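Local coordinates for protein HcgC (Methanococcus maripaludis S2, PDB 5O4J) that probably methylates a pyridinol ring carbon with S-adenosylmethionine during biosynthesis of the FeGP cofactor of [Fe]-hydrogenase, at residues 16-21 and 227-232; 194-199 and 234-239. All coordinates share one frame; numbering follows the deposited sequence. Where two conformers were deposited one is given.

Interaction 1: 16-21 and 227-232; sequences IKIKDI and MSAITV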
ATOM      1  N   ILE A  16      16.299  14.111 -10.467  1.00 20.79           N
ATOM      2  CA  ILE A  16      16.957  12.822 -10.292  1.00 20.15           C
ATOM      3  C   ILE A  16      16.656  11.933 -11.492  1.00 20.05           C
ATOM      4  O   ILE A  16      15.491  11.705 -11.836  1.00 19.60           O
ATOM      5  CB  ILE A  16      16.504  12.177  -8.972  1.00 21.17           C
ATOM      6  CG1 ILE A  16      17.171  12.891  -7.792  1.00 24.52           C
ATOM      7  CG2 ILE A  16      16.804  10.665  -8.936  1.00 22.70           C
ATOM      8  CD1 ILE A  16      16.442  12.692  -6.487  1.00 23.24           C
ATOM      9  N   LYS A  17      17.711  11.431 -12.130  1.00 18.70           N
ATOM     10  CA  LYS A  17      17.604  10.529 -13.266  1.00 18.20           C
ATOM     11  C   LYS A  17      17.746   9.085 -12.808  1.00 17.96           C
ATOM     12  O   LYS A  17      18.264   8.795 -11.728  1.00 18.22           O
ATOM     13  CB  LYS A  17      18.675  10.833 -14.314  1.00 19.55           C
ATOM     14  CG  LYS A  17      18.528  12.185 -15.006  1.00 28.36           C
ATOM     15  CD  LYS A  17      19.780  12.473 -15.823  1.00 36.72           C
ATOM     16  CE  LYS A  17      19.620  13.703 -16.709  1.00 40.69           C
ATOM     17  NZ  LYS A  17      20.884  13.978 -17.439  1.00 39.23           N
ATOM     18  N   ILE A  18      17.293   8.167 -13.660  1.00 18.08           N
ATOM     19  CA  ILE A  18      17.447   6.755 -13.333  1.00 17.27           C
ATOM     20  C   ILE A  18      18.913   6.436 -13.053  1.00 17.24           C
ATOM     21  O   ILE A  18      19.239   5.726 -12.089  1.00 17.09           O
ATOM     22  CB  ILE A  18      16.875   5.876 -14.462  1.00 18.55           C
ATOM     23  CG1 ILE A  18      15.402   6.223 -14.733  1.00 22.78           C
ATOM     24  CG2 ILE A  18      16.936   4.411 -14.072  1.00 18.20           C
ATOM     25  CD1 ILE A  18      14.959   5.852 -16.116  1.00 33.92           C
ATOM     26  N   LYS A  19      19.827   6.992 -13.864  1.00 19.63           N
ATOM     27  CA  LYS A  19      21.248   6.717 -13.674  1.00 19.79           C
ATOM     28  C   LYS A  19      21.741   7.206 -12.317  1.00 18.75           C
ATOM     29  O   LYS A  19      22.699   6.649 -11.768  1.00 21.49           O
ATOM     30  CB  LYS A  19      22.075   7.352 -14.792  1.00 24.70           C
ATOM     31  CG  LYS A  19      22.063   8.875 -14.851  1.00 27.79           C
ATOM     32  CD  LYS A  19      23.042   9.361 -15.918  1.00 34.03           C
ATOM     33  CE  LYS A  19      23.113  10.878 -15.981  1.00 40.64           C
ATOM     34  NZ  LYS A  19      24.078  11.336 -17.029  1.00 41.75           N
ATOM     35  N   ASP A  20      21.117   8.255 -11.771  1.00 16.93           N
ATOM     36  CA  ASP A  20      21.508   8.772 -10.464  1.00 18.54           C
ATOM     37  C   ASP A  20      21.146   7.797  -9.353  1.00 20.21           C
ATOM     38  O   ASP A  20      21.887   7.661  -8.375  1.00 21.16           O
ATOM     39  CB  ASP A  20      20.841  10.131 -10.207  1.00 19.90           C
ATOM     40  CG  ASP A  20      21.243  11.190 -11.211  1.00 22.80           C
ATOM     41  OD1 ASP A  20      22.414  11.210 -11.641  1.00 27.94           O
ATOM     42  OD2 ASP A  20      20.381  12.022 -11.574  1.00 22.90           O
ATOM     43  N   ILE A  21      19.987   7.146  -9.468  1.00 19.63           N
ATOM     44  CA  ILE A  21      19.592   6.128  -8.499  1.00 18.36           C
ATOM     45  C   ILE A  21      20.495   4.913  -8.620  1.00 18.24           C
ATOM     46  O   ILE A  21      20.918   4.331  -7.614  1.00 19.42           O
ATOM     47  CB  ILE A  21      18.111   5.754  -8.700  1.00 16.75           C
ATOM     48  CG1 ILE A  21      17.242   7.013  -8.738  1.00 17.28           C
ATOM     49  CG2 ILE A  21      17.656   4.815  -7.595  1.00 17.32           C
ATOM     50  CD1 ILE A  21      15.764   6.757  -8.987  1.00 18.52           C
ATOM     51  N   MET A 227      17.562   9.639 -18.106  1.00 24.10           N
ATOM     52  CA  MET A 227      16.177  10.071 -18.214  1.00 27.78           C
ATOM     53  C   MET A 227      15.650  10.296 -16.806  1.00 23.93           C
ATOM     54  O   MET A 227      16.003   9.554 -15.885  1.00 21.00           O
ATOM     55  CB  MET A 227      15.321   9.021 -18.943  1.00 33.40           C
ATOM     56  CG  MET A 227      13.820   9.274 -18.928  1.00 44.36           C
ATOM     57  SD  MET A 227      13.374  10.876 -19.625  1.00 60.66           S
ATOM     58  CE  MET A 227      11.604  10.900 -19.337  1.00 69.57           C
ATOM     59  N   SER A 228      14.813  11.323 -16.647  1.00 20.72           N
ATOM     60  CA  SER A 228      14.172  11.592 -15.369  1.00 18.32           C
ATOM     61  C   SER A 228      13.502  10.327 -14.852  1.00 17.93           C
ATOM     62  O   SER A 228      12.820   9.625 -15.597  1.00 21.32           O
ATOM     63  CB  SER A 228      13.113  12.692 -15.516  1.00 19.69           C
ATOM     64  OG  SER A 228      13.688  13.943 -15.832  1.00 24.82           O
ATOM     65  N   ALA A 229      13.671  10.053 -13.555  1.00 18.50           N
ATOM     66  CA  ALA A 229      13.040   8.872 -12.978  1.00 19.40           C
ATOM     67  C   ALA A 229      11.519   8.977 -13.016  1.00 21.64           C
ATOM     68  O   ALA A 229      10.830   7.975 -13.236  1.00 18.82           O
ATOM     69  CB  ALA A 229      13.522   8.638 -11.545  1.00 16.99           C
ATOM     70  N   ILE A 230      10.975  10.169 -12.792  1.00 17.78           N
ATOM     71  CA  ILE A 230       9.534  10.351 -12.636  1.00 16.84           C
ATOM     72  C   ILE A 230       9.083  11.610 -13.351  1.00 19.23           C
ATOM     73  O   ILE A 230       9.760  12.639 -13.312  1.00 19.20           O
ATOM     74  CB  ILE A 230       9.130  10.418 -11.149  1.00 17.58           C
ATOM     75  CG1 ILE A 230       9.421   9.069 -10.486  1.00 19.22           C
ATOM     76  CG2 ILE A 230       7.645  10.737 -11.004  1.00 19.02           C
ATOM     77  CD1 ILE A 230       9.209   9.028  -8.989  1.00 21.10           C
ATOM     78  N   THR A 231       7.913  11.529 -13.976  1.00 18.06           N
ATOM     79  CA  THR A 231       7.227  12.676 -14.555  1.00 17.92           C
ATOM     80  C   THR A 231       5.851  12.796 -13.912  1.00 19.46           C
ATOM     81  O   THR A 231       5.135  11.799 -13.776  1.00 20.51           O
ATOM     82  CB  THR A 231       7.118  12.519 -16.072  1.00 17.97           C
ATOM     83  OG1 THR A 231       8.435  12.429 -16.622  1.00 20.51           O
ATOM     84  CG2 THR A 231       6.381  13.697 -16.700  1.00 18.95           C
ATOM     85  N   VAL A 232       5.498  14.006 -13.482  1.00 18.43           N
ATOM     86  CA  VAL A 232       4.272  14.230 -12.730  1.00 17.41           C
ATOM     87  C   VAL A 232       3.395  15.229 -13.467  1.00 20.43           C
ATOM     88  O   VAL A 232       3.893  16.219 -14.019  1.00 22.33           O
ATOM     89  CB  VAL A 232       4.565  14.737 -11.303  1.00 20.63           C
ATOM     90  CG1 VAL A 232       3.285  14.694 -10.486  1.00 22.39           C
ATOM     91  CG2 VAL A 232       5.662  13.920 -10.652  1.00 27.38           C
TER

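Interaction 2: 194-199 and 234-239; sequences ELDSVL and SIDHVE. With 9KH (6-carboxy methyl-4-hydroxy-2-pyridinol), chain K.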
ATOM      1  N   GLU A 194      -0.005  11.016  -4.054  1.00 23.36           N
ATOM      2  CA  GLU A 194      -0.833  11.513  -2.965  1.00 23.55           C
ATOM      3  C   GLU A 194      -0.559  12.969  -2.615  1.00 22.28           C
ATOM      4  O   GLU A 194      -1.282  13.531  -1.786  1.00 24.42           O
ATOM      5  CB  GLU A 194      -0.649  10.611  -1.739  1.00 25.38           C
ATOM      6  CG  GLU A 194      -1.224   9.231  -1.983  1.00 26.63           C
ATOM      7  CD  GLU A 194      -1.208   8.320  -0.767  1.00 32.82           C
ATOM      8  OE1 GLU A 194      -0.555   8.646   0.247  1.00 33.72           O
ATOM      9  OE2 GLU A 194      -1.856   7.259  -0.840  1.00 33.12           O
ATOM     10  N   LEU A 195       0.444  13.602  -3.220  1.00 22.97           N
ATOM     11  CA  LEU A 195       0.633  15.034  -3.027  1.00 23.55           C
ATOM     12  C   LEU A 195      -0.577  15.806  -3.542  1.00 22.57           C
ATOM     13  O   LEU A 195      -1.168  15.459  -4.571  1.00 19.89           O
ATOM     14  CB  LEU A 195       1.892  15.514  -3.750  1.00 20.86           C
ATOM     15  CG  LEU A 195       3.233  14.999  -3.240  1.00 21.13           C
ATOM     16  CD1 LEU A 195       4.336  15.402  -4.217  1.00 23.05           C
ATOM     17  CD2 LEU A 195       3.534  15.502  -1.824  1.00 23.93           C
ATOM     18  N   ASP A 196      -0.948  16.868  -2.826  1.00 21.50           N
ATOM     19  CA  ASP A 196      -2.074  17.677  -3.263  1.00 23.57           C
ATOM     20  C   ASP A 196      -1.856  18.176  -4.681  1.00 23.76           C
ATOM     21  O   ASP A 196      -0.771  18.656  -5.027  1.00 23.44           O
ATOM     22  CB  ASP A 196      -2.278  18.878  -2.337  1.00 27.23           C
ATOM     23  CG  ASP A 196      -3.461  19.714  -2.749  1.00 32.74           C
ATOM     24  OD1 ASP A 196      -4.540  19.125  -2.924  1.00 31.80           O
ATOM     25  OD2 ASP A 196      -3.324  20.947  -2.899  1.00 36.64           O
ATOM     26  N   SER A 197      -2.906  18.062  -5.496  1.00 22.41           N
ATOM     27  CA  SER A 197      -3.036  18.582  -6.861  1.00 22.41           C
ATOM     28  C   SER A 197      -2.422  17.665  -7.920  1.00 22.43           C
ATOM     29  O   SER A 197      -2.545  17.976  -9.105  1.00 22.37           O
ATOM     30  CB  SER A 197      -2.430  19.982  -7.031  1.00 25.67           C
ATOM     31  OG  SER A 197      -1.053  19.926  -7.341  1.00 25.32           O
ATOM     32  N   VAL A 198      -1.771  16.563  -7.552  1.00 21.29           N
ATOM     33  CA  VAL A 198      -1.258  15.646  -8.565  1.00 19.15           C
ATOM     34  C   VAL A 198      -2.428  14.931  -9.225  1.00 21.84           C
ATOM     35  O   VAL A 198      -3.327  14.423  -8.543  1.00 21.38           O
ATOM     36  CB  VAL A 198      -0.267  14.647  -7.951  1.00 19.47           C
ATOM     37  CG1 VAL A 198       0.107  13.551  -8.967  1.00 17.93           C
ATOM     38  CG2 VAL A 198       0.977  15.382  -7.456  1.00 22.17           C
ATOM     39  N   LEU A 199      -2.430  14.921 -10.565  1.00 20.08           N
ATOM     40  CA  LEU A 199      -3.396  14.154 -11.349  1.00 18.56           C
ATOM     41  C   LEU A 199      -2.924  12.719 -11.541  1.00 16.56           C
ATOM     42  O   LEU A 199      -3.675  11.768 -11.308  1.00 18.71           O
ATOM     43  CB  LEU A 199      -3.590  14.806 -12.712  1.00 22.01           C
ATOM     44  CG  LEU A 199      -4.326  16.142 -12.784  1.00 25.88           C
ATOM     45  CD1 LEU A 199      -3.550  17.234 -12.081  1.00 30.55           C
ATOM     46  CD2 LEU A 199      -4.545  16.538 -14.237  1.00 25.99           C
ATOM     47  N   SER A 234       0.288  17.769 -12.514  1.00 21.14           N
ATOM     48  CA  SER A 234      -0.320  18.355 -11.326  1.00 20.11           C
ATOM     49  C   SER A 234      -0.835  19.763 -11.620  1.00 21.47           C
ATOM     50  O   SER A 234      -0.399  20.429 -12.563  1.00 22.01           O
ATOM     51  CB  SER A 234       0.678  18.405 -10.163  1.00 22.27           C
ATOM     52  OG  SER A 234       1.742  19.298 -10.438  1.00 23.07           O
ATOM     53  N   ILE A 235      -1.745  20.230 -10.762  1.00 21.51           N
ATOM     54  CA  ILE A 235      -2.217  21.606 -10.879  1.00 23.34           C
ATOM     55  C   ILE A 235      -1.202  22.565 -10.289  1.00 27.01           C
ATOM     56  O   ILE A 235      -0.954  23.640 -10.842  1.00 26.06           O
ATOM     57  CB  ILE A 235      -3.582  21.781 -10.191  1.00 25.04           C
ATOM     58  CG1 ILE A 235      -4.587  20.721 -10.648  1.00 29.10           C
ATOM     59  CG2 ILE A 235      -4.121  23.204 -10.425  1.00 22.80           C
ATOM     60  CD1 ILE A 235      -4.855  20.704 -12.133  1.00 29.68           C
ATOM     61  N   ASP A 236      -0.622  22.202  -9.149  1.00 25.93           N
ATOM     62  CA  ASP A 236       0.271  23.058  -8.387  1.00 23.93           C
ATOM     63  C   ASP A 236       1.700  22.539  -8.449  1.00 24.46           C
ATOM     64  O   ASP A 236       1.973  21.415  -8.880  1.00 24.64           O
ATOM     65  CB  ASP A 236      -0.204  23.163  -6.936  1.00 30.13           C
ATOM     66  CG  ASP A 236      -1.581  23.785  -6.822  1.00 38.43           C
ATOM     67  OD1 ASP A 236      -1.921  24.640  -7.668  1.00 41.82           O
ATOM     68  OD2 ASP A 236      -2.323  23.423  -5.890  1.00 43.80           O
ATOM     69  N   HIS A 237       2.622  23.376  -7.984  1.00 26.43           N
ATOM     70  CA  HIS A 237       4.025  23.001  -7.988  1.00 25.97           C
ATOM     71  C   HIS A 237       4.260  21.824  -7.053  1.00 25.37           C
ATOM     72  O   HIS A 237       3.815  21.830  -5.901  1.00 26.63           O
ATOM     73  CB  HIS A 237       4.895  24.188  -7.578  1.00 34.52           C
ATOM     74  CG  HIS A 237       4.872  25.310  -8.565  1.00 41.57           C
ATOM     75  ND1 HIS A 237       5.686  25.344  -9.676  1.00 44.86           N
ATOM     76  CD2 HIS A 237       4.145  26.454  -8.595  1.00 46.17           C
ATOM     77  CE1 HIS A 237       5.444  26.448 -10.362  1.00 48.42           C
ATOM     78  NE2 HIS A 237       4.518  27.140  -9.726  1.00 44.59           N
ATOM     79  N   VAL A 238       4.988  20.828  -7.555  1.00 22.78           N
ATOM     80  CA  VAL A 238       5.371  19.650  -6.782  1.00 22.36           C
ATOM     81  C   VAL A 238       6.856  19.353  -6.898  1.00 23.44           C
ATOM     82  O   VAL A 238       7.337  18.399  -6.289  1.00 23.60           O
ATOM     83  CB  VAL A 238       4.540  18.418  -7.207  1.00 26.39           C
ATOM     84  CG1 VAL A 238       3.075  18.606  -6.830  1.00 29.75           C
ATOM     85  CG2 VAL A 238       4.670  18.154  -8.703  1.00 30.37           C
ATOM     86  N   GLU A 239       7.603  20.205  -7.605  1.00 26.48           N
ATOM     87  CA  GLU A 239       9.011  19.944  -7.883  0.59 30.66           C
ATOM     88  C   GLU A 239       9.806  19.612  -6.620  1.00 28.09           C
ATOM     89  O   GLU A 239      10.636  18.693  -6.633  1.00 24.86           O
ATOM     90  CB  GLU A 239       9.621  21.150  -8.605  0.59 33.69           C
ATOM     91  CG  GLU A 239       9.367  22.492  -7.920  0.59 33.85           C
ATOM     92  CD  GLU A 239       9.537  23.677  -8.852  0.59 38.65           C
ATOM     93  OE1 GLU A 239       9.888  23.470 -10.031  0.59 39.13           O
ATOM     94  OE2 GLU A 239       9.311  24.820  -8.401  0.59 37.55           O
TER
HETATM   95  C2  9KH K 302      -8.120  16.677 -17.821  1.00 49.81           C
HETATM   96  C3  9KH K 302      -7.613  15.475 -17.357  1.00 51.38           C
HETATM   97  C4  9KH K 302      -6.247  15.265 -17.355  1.00 46.61           C
HETATM   98  C6  9KH K 302      -5.877  17.401 -18.252  1.00 46.30           C
HETATM   99  O1  9KH K 302      -9.463  16.887 -17.828  1.00 42.25           O
HETATM  100  N5  9KH K 302      -5.407  16.219 -17.791  1.00 44.63           N
HETATM  101  C7  9KH K 302      -7.245  17.653 -18.279  1.00 50.60           C
HETATM  102  O8  9KH K 302      -4.994  18.337 -18.686  1.00 39.95           O
HETATM  103  C9  9KH K 302      -8.547  14.404 -16.857  1.00 48.11           C
HETATM  104  C10 9KH K 302      -5.685  13.963 -16.842  1.00 41.36           C
HETATM  105  C12 9KH K 302      -5.834  12.852 -17.854  1.00 31.42           C
HETATM  106  O13 9KH K 302      -5.973  11.706 -17.395  1.00 22.52           O
HETATM  107  O14 9KH K 302      -5.790  13.102 -19.081  1.00 28.61           O

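Interaction 1: 16-21 and 227-232
Lys17, at the N-cap position of helix 18-37, forms a single beta bridge with Ser228, in the run leading into strand 230-234. Two backbone bonds flank the pair: Ala229 N gives its hydrogen to Ile16 O at 3.0 Å, and Ile18 N reaches Met227 O at 2.9 Å. Both are nearly straight, with N-H...O angles of 174° and 161°. Ser228 N, between them, is buried without a partner, while Ser228 OG turns back to Ser14 O and Arg13. On the helix side, Ile18 CG1, set opposite its own carbonyl carbon, makes van der Waals contact with the backbone, 3.6 Å from Met227 O and 4.0 Å from Ala229 CA. Apolar contact comes from Ile18 CD1 on Met227 CB at 4.3 Å and Ile21 CD1 on the Ala229 methyl CB at 3.9 Å. Further out, Ile16 and Ile21 pack on helix 239-251, and Glu243 of that helix accepts a hydrogen bond from Ile16 N. The extended Lys17 chain leaves the bridge and ends at Asn226 OD1. Three residues on, Asp20 accepts the N-H of the N-cap residue: OD2 takes Lys17 N at 2.8 Å on the anti side, the donor 32° out of the carboxylate plane.

Interaction 2: 194-199 and 234-239
Ser197 OG is gripped from two directions: it donates to Asp196 O at 2.7 Å, on an in-plane lone pair of that carbonyl, and accepts Asp236 N at 2.9 Å. Its chi1 of 87° holds OG between the backbone N and the carbonyl carbon, turned to the loop opposite. Ser197 O adds a further bond, accepting Ile235 N at 2.9 Å from above the carbonyl plane. Replacing Ser197 with alanine would probably leave Asp236 N without this acceptor and Asp196 O without its donor, the backbone bond to Ile235 N alone still tying the residue to the loop. Ser197 occupies the third position of a type II turn from Leu195 to Val198, with a positive phi of 84°, and this turn leads into strand 198-203, the outermost strand within this chain, beside 230-234 in a four-stranded antiparallel sheet. Val198 and Ser234 are a non-hydrogen-bonded pair. Ser234 OG bonds Asp236 O at 2.6 Å, bracing the loop from within. The side chains of Val198 and Val238 cross at about a right angle, CG2 of the first 3.9 Å from CG1 of the second. OD2 of Asp196 and OD2 of Asp236 lie 4.0 Å apart and would probably repel; Asp196 OD1 accepts Gly143 N of a second subunit. Leu199 splits its branches: CD1 meets Ile235 CD1 at 3.7 Å, whereas CD2 lies 3.7 Å from pyridinol N5.

Strand 230-234 connects the two contacts, whose centres are about 17 Å apart: interaction 1 lies at its start and interaction 2 at its end. They touch through Val232, whose CG1 packs 3.7 Å from Val198 CG1 and 4.1 Å from Val238 CG2. Helix 239-251, which begins where interaction 2 ends, runs back to cover Ile16 and Ile21 of interaction 1. Their relation to the ligands differs: interaction 2 touches the pyridinol, while interaction 1 touches none. Leu199 lines the pyridinol pocket, which Thr179 and Ile115 of the second subunit complete with hydrogen bonds; the Leu199 side chain is about 9 Å from a bound S-adenosyl-L-homocysteine. The Ile21 side chain is about 12 Å from a bound S-adenosyl-L-homocysteine.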